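Local coordinates for Non-reducing end beta-L-arabinofuranosidase (PDB 5MQO), which probably hydrolyses glycosidic bonds in complex plant pectin, as a gut-bacterial glycoside hydrolase of family GH127, probably an aceric acidase, at residues Arg516-Lys521 with Gly570-Leu575; Gly487-Thr492 with Leu503-Asp508; Leu544-Gln549 with Val563-Lys568. All blocks are in the same frame, centred on the assembly; numbering follows the deposited sequence.

Interaction 1 (Arg516-Lys521 with Gly570-Leu575)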
# COMPACT_ATOMS: atom_id res chain seq x y z
N ARG A 516 18.30 4.47 -14.71
CA ARG A 516 19.07 5.59 -15.14
C ARG A 516 18.31 6.84 -14.77
O ARG A 516 17.14 6.99 -15.16
CB ARG A 516 19.28 5.55 -16.65
CG ARG A 516 20.07 6.74 -17.20
CD ARG A 516 20.16 6.64 -18.70
NE ARG A 516 20.91 5.46 -19.10
CZ ARG A 516 21.12 5.08 -20.36
NH1 ARG A 516 20.64 5.80 -21.38
NH2 ARG A 516 21.82 3.99 -20.59
N VAL A 517 19.00 7.71 -14.03
CA VAL A 517 18.51 9.04 -13.68
C VAL A 517 19.32 10.05 -14.49
O VAL A 517 20.55 10.09 -14.42
CB VAL A 517 18.57 9.29 -12.15
CG1 VAL A 517 18.11 10.70 -11.79
CG2 VAL A 517 17.69 8.27 -11.45
N THR A 518 18.61 10.84 -15.28
CA THR A 518 19.21 11.84 -16.13
C THR A 518 18.73 13.19 -15.63
O THR A 518 17.53 13.36 -15.47
CB THR A 518 18.77 11.64 -17.59
OG1 THR A 518 18.97 10.26 -17.97
CG2 THR A 518 19.54 12.58 -18.50
N LEU A 519 19.66 14.12 -15.40
CA LEU A 519 19.35 15.49 -14.95
C LEU A 519 19.15 16.48 -16.07
O LEU A 519 20.13 16.91 -16.66
CB LEU A 519 20.49 16.00 -14.10
CG LEU A 519 20.58 15.28 -12.77
CD1 LEU A 519 22.00 15.40 -12.26
CD2 LEU A 519 19.57 15.83 -11.77
N ASN A 520 17.90 16.88 -16.35
CA ASN A 520 17.62 17.86 -17.42
C ASN A 520 17.95 19.26 -16.98
O ASN A 520 18.77 19.88 -17.59
CB ASN A 520 16.17 17.86 -17.87
CG ASN A 520 15.76 16.57 -18.54
OD1 ASN A 520 14.57 16.29 -18.63
ND2 ASN A 520 16.73 15.77 -18.99
N LYS A 521 17.28 19.75 -15.95
CA LYS A 521 17.51 21.11 -15.46
C LYS A 521 18.04 21.04 -14.05
O LYS A 521 17.49 20.30 -13.23
CB LYS A 521 16.23 21.95 -15.50
CG LYS A 521 15.52 21.87 -16.85
CD LYS A 521 14.92 23.19 -17.31
CE LYS A 521 15.11 23.34 -18.81
NZ LYS A 521 14.47 24.58 -19.31
N GLY A 570 22.47 17.54 -17.80
CA GLY A 570 22.83 16.39 -18.59
C GLY A 570 23.58 15.29 -17.87
O GLY A 570 23.88 14.27 -18.50
N ASP A 571 23.88 15.45 -16.57
CA ASP A 571 24.51 14.35 -15.80
C ASP A 571 23.58 13.11 -15.81
O ASP A 571 22.34 13.21 -15.99
CB ASP A 571 24.90 14.75 -14.35
CG ASP A 571 26.19 15.63 -14.27
OD1 ASP A 571 27.07 15.53 -15.13
OD2 ASP A 571 26.32 16.43 -13.32
N VAL A 572 24.21 11.95 -15.64
CA VAL A 572 23.54 10.66 -15.72
C VAL A 572 24.04 9.78 -14.59
O VAL A 572 25.22 9.49 -14.52
CB VAL A 572 23.84 10.01 -17.08
CG1 VAL A 572 23.58 8.50 -17.07
CG2 VAL A 572 23.02 10.68 -18.17
N VAL A 573 23.14 9.37 -13.70
CA VAL A 573 23.42 8.30 -12.74
C VAL A 573 22.71 7.02 -13.19
O VAL A 573 21.60 7.06 -13.73
CB VAL A 573 22.92 8.65 -11.33
CG1 VAL A 573 23.52 7.70 -10.30
CG2 VAL A 573 23.26 10.08 -10.97
N GLU A 574 23.36 5.89 -12.93
CA GLU A 574 22.86 4.60 -13.37
C GLU A 574 23.06 3.52 -12.30
O GLU A 574 24.18 3.08 -12.02
CB GLU A 574 23.51 4.19 -14.69
CG GLU A 574 22.72 3.16 -15.48
CD GLU A 574 23.28 2.92 -16.87
OE1 GLU A 574 23.08 3.78 -17.76
OE2 GLU A 574 23.93 1.86 -17.05
N LEU A 575 21.95 3.11 -11.68
CA LEU A 575 21.93 2.04 -10.70
C LEU A 575 21.75 0.76 -11.44
O LEU A 575 20.83 0.66 -12.26
CB LEU A 575 20.75 2.26 -9.77
CG LEU A 575 20.55 1.24 -8.65
CD1 LEU A 575 21.74 1.20 -7.69
CD2 LEU A 575 19.27 1.54 -7.90
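Arg516 and Glu574 lie alongside each other, pointing the same way from a non-hydrogen-bonded antiparallel pair, and form a salt bridge. Arg516 grips one oxygen side-on with two nitrogens: NE is 3.1 Å from Glu574 OE1, and Arg516 NH2 is equally close to that atom. The N-H angles of 144° and 139° show that neither bond is straight, as expected when two donors converge on one acceptor. Both reach OE1 from the same face of the carboxylate, whose plane lies 17° from that of the guanidinium.

Four backbone bonds fix the antiparallel register. Val517 N to Val573 O (2.7 Å) and Val573 N to Val517 O (2.8 Å) make a closed pair; two more, Leu519 N to Asp571 O and Gly570 N to Leu519 O, hold the chain just ahead of the second strand.

On the salt-bridge face Thr518 CG2 meets Val572 CG2 at 4.0 Å, while Arg516 CG touches Val572 CG1; on the buried face Val517 CB and Val573 CB stand 4.5 Å apart. At the end of the pairing Leu519 CD1 reaches Asp571 CB at 3.6 Å.

Val517 and Val573 both meet Phe533 of strand 529-535. Strand 500-506 flanks 516-521 through Arg516-Glu506 and Thr518-Val504 backbone bonds, and strand 542-546 borders 572-575.

Interaction 2 (Gly487-Thr492 with Leu503-Asp508)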
# COMPACT_ATOMS: atom_id res chain seq x y z
N GLY A 487 10.74 3.26 -11.35
CA GLY A 487 9.75 3.21 -12.44
C GLY A 487 9.99 4.40 -13.36
O GLY A 487 10.42 5.47 -12.92
N ALA A 488 9.73 4.20 -14.65
CA ALA A 488 10.01 5.22 -15.64
C ALA A 488 9.14 6.43 -15.34
O ALA A 488 7.93 6.27 -15.19
CB ALA A 488 9.72 4.70 -17.02
N ASN A 489 9.77 7.61 -15.23
CA ASN A 489 9.08 8.82 -14.85
C ASN A 489 9.85 10.11 -15.17
O ASN A 489 11.07 10.09 -15.34
CB ASN A 489 8.77 8.79 -13.34
CG ASN A 489 10.03 8.94 -12.47
OD1 ASN A 489 10.71 9.98 -12.48
ND2 ASN A 489 10.32 7.92 -11.70
N THR A 490 9.13 11.24 -15.20
CA THR A 490 9.72 12.56 -15.01
C THR A 490 9.47 13.08 -13.59
O THR A 490 8.43 12.82 -13.00
CB THR A 490 9.15 13.60 -15.98
OG1 THR A 490 7.74 13.71 -15.78
CG2 THR A 490 9.45 13.24 -17.42
N LEU A 491 10.45 13.81 -13.05
CA LEU A 491 10.27 14.62 -11.86
C LEU A 491 10.73 16.05 -12.13
O LEU A 491 11.88 16.25 -12.52
CB LEU A 491 11.11 14.07 -10.71
CG LEU A 491 11.37 14.98 -9.50
CD1 LEU A 491 10.06 15.41 -8.84
CD2 LEU A 491 12.24 14.24 -8.52
N THR A 492 9.83 17.02 -11.91
CA THR A 492 10.16 18.45 -11.87
C THR A 492 9.67 19.06 -10.55
O THR A 492 8.48 19.30 -10.36
CB THR A 492 9.58 19.22 -13.08
OG1 THR A 492 8.16 19.28 -12.96
CG2 THR A 492 9.89 18.50 -14.40
N LEU A 503 14.31 15.98 -13.58
CA LEU A 503 15.07 14.81 -13.98
C LEU A 503 14.20 13.77 -14.68
O LEU A 503 12.98 13.82 -14.65
CB LEU A 503 15.89 14.25 -12.81
CG LEU A 503 15.17 13.81 -11.53
CD1 LEU A 503 14.54 12.42 -11.65
CD2 LEU A 503 16.14 13.82 -10.36
N VAL A 504 14.86 12.86 -15.37
CA VAL A 504 14.21 11.82 -16.14
C VAL A 504 14.76 10.47 -15.69
O VAL A 504 15.98 10.25 -15.66
CB VAL A 504 14.44 12.00 -17.65
CG1 VAL A 504 13.54 11.05 -18.43
CG2 VAL A 504 14.13 13.42 -18.04
N GLN A 505 13.84 9.57 -15.34
CA GLN A 505 14.17 8.24 -14.85
C GLN A 505 13.80 7.26 -15.94
O GLN A 505 12.65 7.26 -16.38
CB GLN A 505 13.38 7.94 -13.57
CG GLN A 505 13.61 6.52 -13.02
CD GLN A 505 13.44 6.41 -11.51
OE1 GLN A 505 13.41 7.40 -10.79
NE2 GLN A 505 13.34 5.21 -11.04
N GLU A 506 14.76 6.45 -16.37
CA GLU A 506 14.50 5.44 -17.39
C GLU A 506 14.84 4.10 -16.80
O GLU A 506 15.92 3.94 -16.22
CB GLU A 506 15.33 5.71 -18.63
CG GLU A 506 15.36 7.18 -19.05
CD GLU A 506 15.98 7.38 -20.42
OE1 GLU A 506 17.23 7.48 -20.52
OE2 GLU A 506 15.21 7.42 -21.40
N THR A 507 13.92 3.14 -16.91
CA THR A 507 14.11 1.77 -16.42
C THR A 507 12.93 0.87 -16.79
O THR A 507 11.83 1.38 -16.96
CB THR A 507 14.25 1.72 -14.89
OG1 THR A 507 14.39 0.37 -14.49
CG2 THR A 507 13.02 2.39 -14.18
N ASP A 508 13.15 -0.45 -16.91
CA ASP A 508 12.04 -1.37 -17.20
C ASP A 508 11.56 -2.07 -15.93
O ASP A 508 10.79 -3.03 -15.99
CB ASP A 508 12.37 -2.37 -18.34
CG ASP A 508 11.10 -3.07 -18.96
OD1 ASP A 508 10.00 -2.45 -19.01
OD2 ASP A 508 11.19 -4.25 -19.40
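The side-chain amides of Asn489 and Gln505 meet at an angle, their planes 60° apart, on the buried face of a hydrogen-bonded antiparallel pair. Asn489 has CG wedged between its backbone N and carbonyl carbon (chi1 71°), which turns the amide toward the other strand, with OD1 3.5 Å from Gln505 CB. Gln505, by contrast, is extended, and its OE1 comes within 3.3 Å of Asn489 ND2 in a weak hydrogen bond. The same ND2 makes a second weak bond within its own segment, to Gly487 O. Tyr474 OH supplies the firmer polar partner, bonding Asn489 OD1, and adds a weak bond to Gln505 OE1.

These residues belong to the beta hairpin of strands 489-494 and 500-506, whose short segments run at 161° to each other. Two pairs of backbone bonds define it: Asn489 with Gln505, where Gln505 N lies 2.8 Å from Asn489 O, and Leu491 with Leu503, where Leu503 N lies 2.7 Å from Leu491 O.

On the face shared with the amides, Leu503 CD1 packs against Leu491 CB at 3.9 Å, and both leucines touch Tyr474, a residue of strand 474-477 in the five-stranded mixed sheet. Thr490 and Val504 occupy the other, partly exposed face. Beyond the paired residues, Thr507 CG2 rests 3.7 Å from Gly487 C, while Thr507 OG1 is bound by Tyr509 N and bonds to Asn514 O.

Interaction 3 (Leu544-Gln549 with Val563-Lys568)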
# COMPACT_ATOMS: atom_id res chain seq x y z
N LEU A 544 26.68 1.46 -8.85
CA LEU A 544 26.43 2.79 -9.42
C LEU A 544 27.48 3.25 -10.45
O LEU A 544 28.65 2.85 -10.41
CB LEU A 544 26.40 3.81 -8.30
CG LEU A 544 25.18 3.76 -7.38
CD1 LEU A 544 25.45 4.60 -6.14
CD2 LEU A 544 23.92 4.26 -8.08
N THR A 545 27.03 4.09 -11.39
CA THR A 545 27.94 4.83 -12.27
C THR A 545 27.45 6.28 -12.36
O THR A 545 26.26 6.55 -12.15
CB THR A 545 28.05 4.19 -13.67
OG1 THR A 545 26.81 4.34 -14.38
CG2 THR A 545 28.43 2.71 -13.57
N VAL A 546 28.37 7.21 -12.61
CA VAL A 546 28.01 8.61 -12.91
C VAL A 546 28.67 9.07 -14.21
O VAL A 546 29.90 9.21 -14.30
CB VAL A 546 28.33 9.60 -11.79
CG1 VAL A 546 27.61 10.92 -12.04
CG2 VAL A 546 27.94 9.04 -10.44
N ASN A 547 27.82 9.33 -15.20
CA ASN A 547 28.22 9.52 -16.59
C ASN A 547 29.12 8.38 -17.11
O ASN A 547 30.06 8.61 -17.86
CB ASN A 547 28.88 10.89 -16.77
CG ASN A 547 27.92 12.05 -16.53
OD1 ASN A 547 26.87 12.14 -17.18
ND2 ASN A 547 28.30 12.97 -15.64
N GLY A 548 28.80 7.14 -16.71
CA GLY A 548 29.61 5.95 -17.04
C GLY A 548 30.77 5.59 -16.10
O GLY A 548 31.39 4.53 -16.28
N GLN A 549 31.06 6.42 -15.10
CA GLN A 549 32.24 6.27 -14.24
C GLN A 549 31.85 5.70 -12.87
O GLN A 549 30.95 6.25 -12.23
CB GLN A 549 32.93 7.63 -14.10
CG GLN A 549 33.12 8.34 -15.44
CD GLN A 549 33.77 7.45 -16.54
OE1 GLN A 549 33.17 7.15 -17.60
NE2 GLN A 549 35.01 7.02 -16.27
N VAL A 563 24.91 9.91 -3.29
CA VAL A 563 25.84 10.39 -4.32
C VAL A 563 25.89 11.91 -4.22
O VAL A 563 25.05 12.58 -4.80
CB VAL A 563 25.43 9.93 -5.75
CG1 VAL A 563 26.46 10.35 -6.79
CG2 VAL A 563 25.27 8.42 -5.81
N ASN A 564 26.85 12.44 -3.45
CA ASN A 564 26.95 13.89 -3.27
C ASN A 564 27.90 14.50 -4.30
O ASN A 564 29.03 14.06 -4.44
CB ASN A 564 27.42 14.26 -1.87
CG ASN A 564 27.28 15.75 -1.59
OD1 ASN A 564 26.18 16.32 -1.62
ND2 ASN A 564 28.41 16.40 -1.32
N ARG A 565 27.42 15.54 -4.98
CA ARG A 565 28.01 15.98 -6.24
C ARG A 565 27.44 17.36 -6.58
O ARG A 565 26.31 17.67 -6.24
CB ARG A 565 27.64 14.97 -7.32
CG ARG A 565 28.27 15.15 -8.68
CD ARG A 565 29.76 14.81 -8.66
NE ARG A 565 29.99 13.40 -8.30
CZ ARG A 565 30.09 12.38 -9.15
NH1 ARG A 565 29.99 12.57 -10.48
NH2 ARG A 565 30.29 11.15 -8.68
N THR A 566 28.23 18.21 -7.24
CA THR A 566 27.70 19.45 -7.81
C THR A 566 27.18 19.05 -9.18
O THR A 566 27.96 18.87 -10.12
CB THR A 566 28.75 20.60 -7.89
OG1 THR A 566 29.24 20.90 -6.58
CG2 THR A 566 28.13 21.87 -8.45
N TRP A 567 25.87 18.87 -9.28
CA TRP A 567 25.26 18.28 -10.48
C TRP A 567 25.14 19.35 -11.55
O TRP A 567 24.72 20.47 -11.25
CB TRP A 567 23.87 17.67 -10.17
CG TRP A 567 23.90 16.61 -9.11
CD1 TRP A 567 23.71 16.78 -7.76
CD2 TRP A 567 24.15 15.22 -9.29
NE1 TRP A 567 23.83 15.59 -7.11
CE2 TRP A 567 24.10 14.61 -8.03
CE3 TRP A 567 24.41 14.42 -10.42
CZ2 TRP A 567 24.29 13.24 -7.86
CZ3 TRP A 567 24.60 13.08 -10.24
CH2 TRP A 567 24.53 12.49 -8.97
N LYS A 568 25.52 18.98 -12.77
CA LYS A 568 25.40 19.83 -13.96
C LYS A 568 24.26 19.29 -14.80
O LYS A 568 23.95 18.09 -14.73
CB LYS A 568 26.69 19.77 -14.82
CG LYS A 568 28.02 19.93 -14.09
CD LYS A 568 28.21 21.33 -13.50
CE LYS A 568 29.17 21.35 -12.31
NZ LYS A 568 30.44 20.58 -12.53
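Val546 N donates to Gln549 O at 2.8 Å, and Gln549 N returns a bond to Val546 O, so the residue whose side chain carries most of this contact is anchored at a type I' beta turn. The turn ends strand 542-546, which belongs to the antiparallel sheet; strand 559-565 lies in the five-stranded mixed sheet. The segment axes approach to 10.5 Å with only 14° between their directions, and with no backbone pairing: this is face-to-face packing of two layers, as in a beta sandwich.

Asn547 and Gly548 fill the turn positions, both with positive phi (52° and 87°), the Asn-Gly pairing well suited to type I'. Asn547 ND2 also bonds Asp571 OD1, at the approach to strand 572-577.

Contact between the layers is made by side chains. Leu544 CD1 and Val563 CG2 touch at 3.8 Å, the two side chains running antiparallel as they pass. Val546 CG2 meets Val563 CG1 at 4.2 Å. Arg565 comes from the opposite direction to Val546, its chain bent at chi2 and chi3 so that the guanidinium meets the valine obliquely: NH1 lies near Val546 CG1, and NH2 is 3.6 Å from Val546 CG2.

Trp567 completes the cluster, with its NE1 bonded to Phe529 O. Val546 CG1 meets Trp567 CZ3 obliquely at 4.1 Å, while Arg565 CB sits 3.6 Å above the plane of the Trp567 ring, displaced to the periphery of the ring.

From the N terminus, interaction 2 comes first: 487-492 pairs with 503-508 across ten residues, closing a short hairpin before interaction 1 begins. The chain then enters 516-521, whose partner 570-575 arrives only after 48 further residues. Interaction 3 falls wholly within that longer loop, joining 544-549 to 563-568 over thirteen residues; none of the three cross. Interactions 1 and 2 are consecutive parts of the antiparallel sheet, their centres about 9 Å apart, whereas interaction 3 ties that sheet to the five-stranded mixed sheet. Interaction 1 touches both others; interactions 2 and 3 stay about 8 Å apart at their nearest atoms. All belong to the GH127 middle domain.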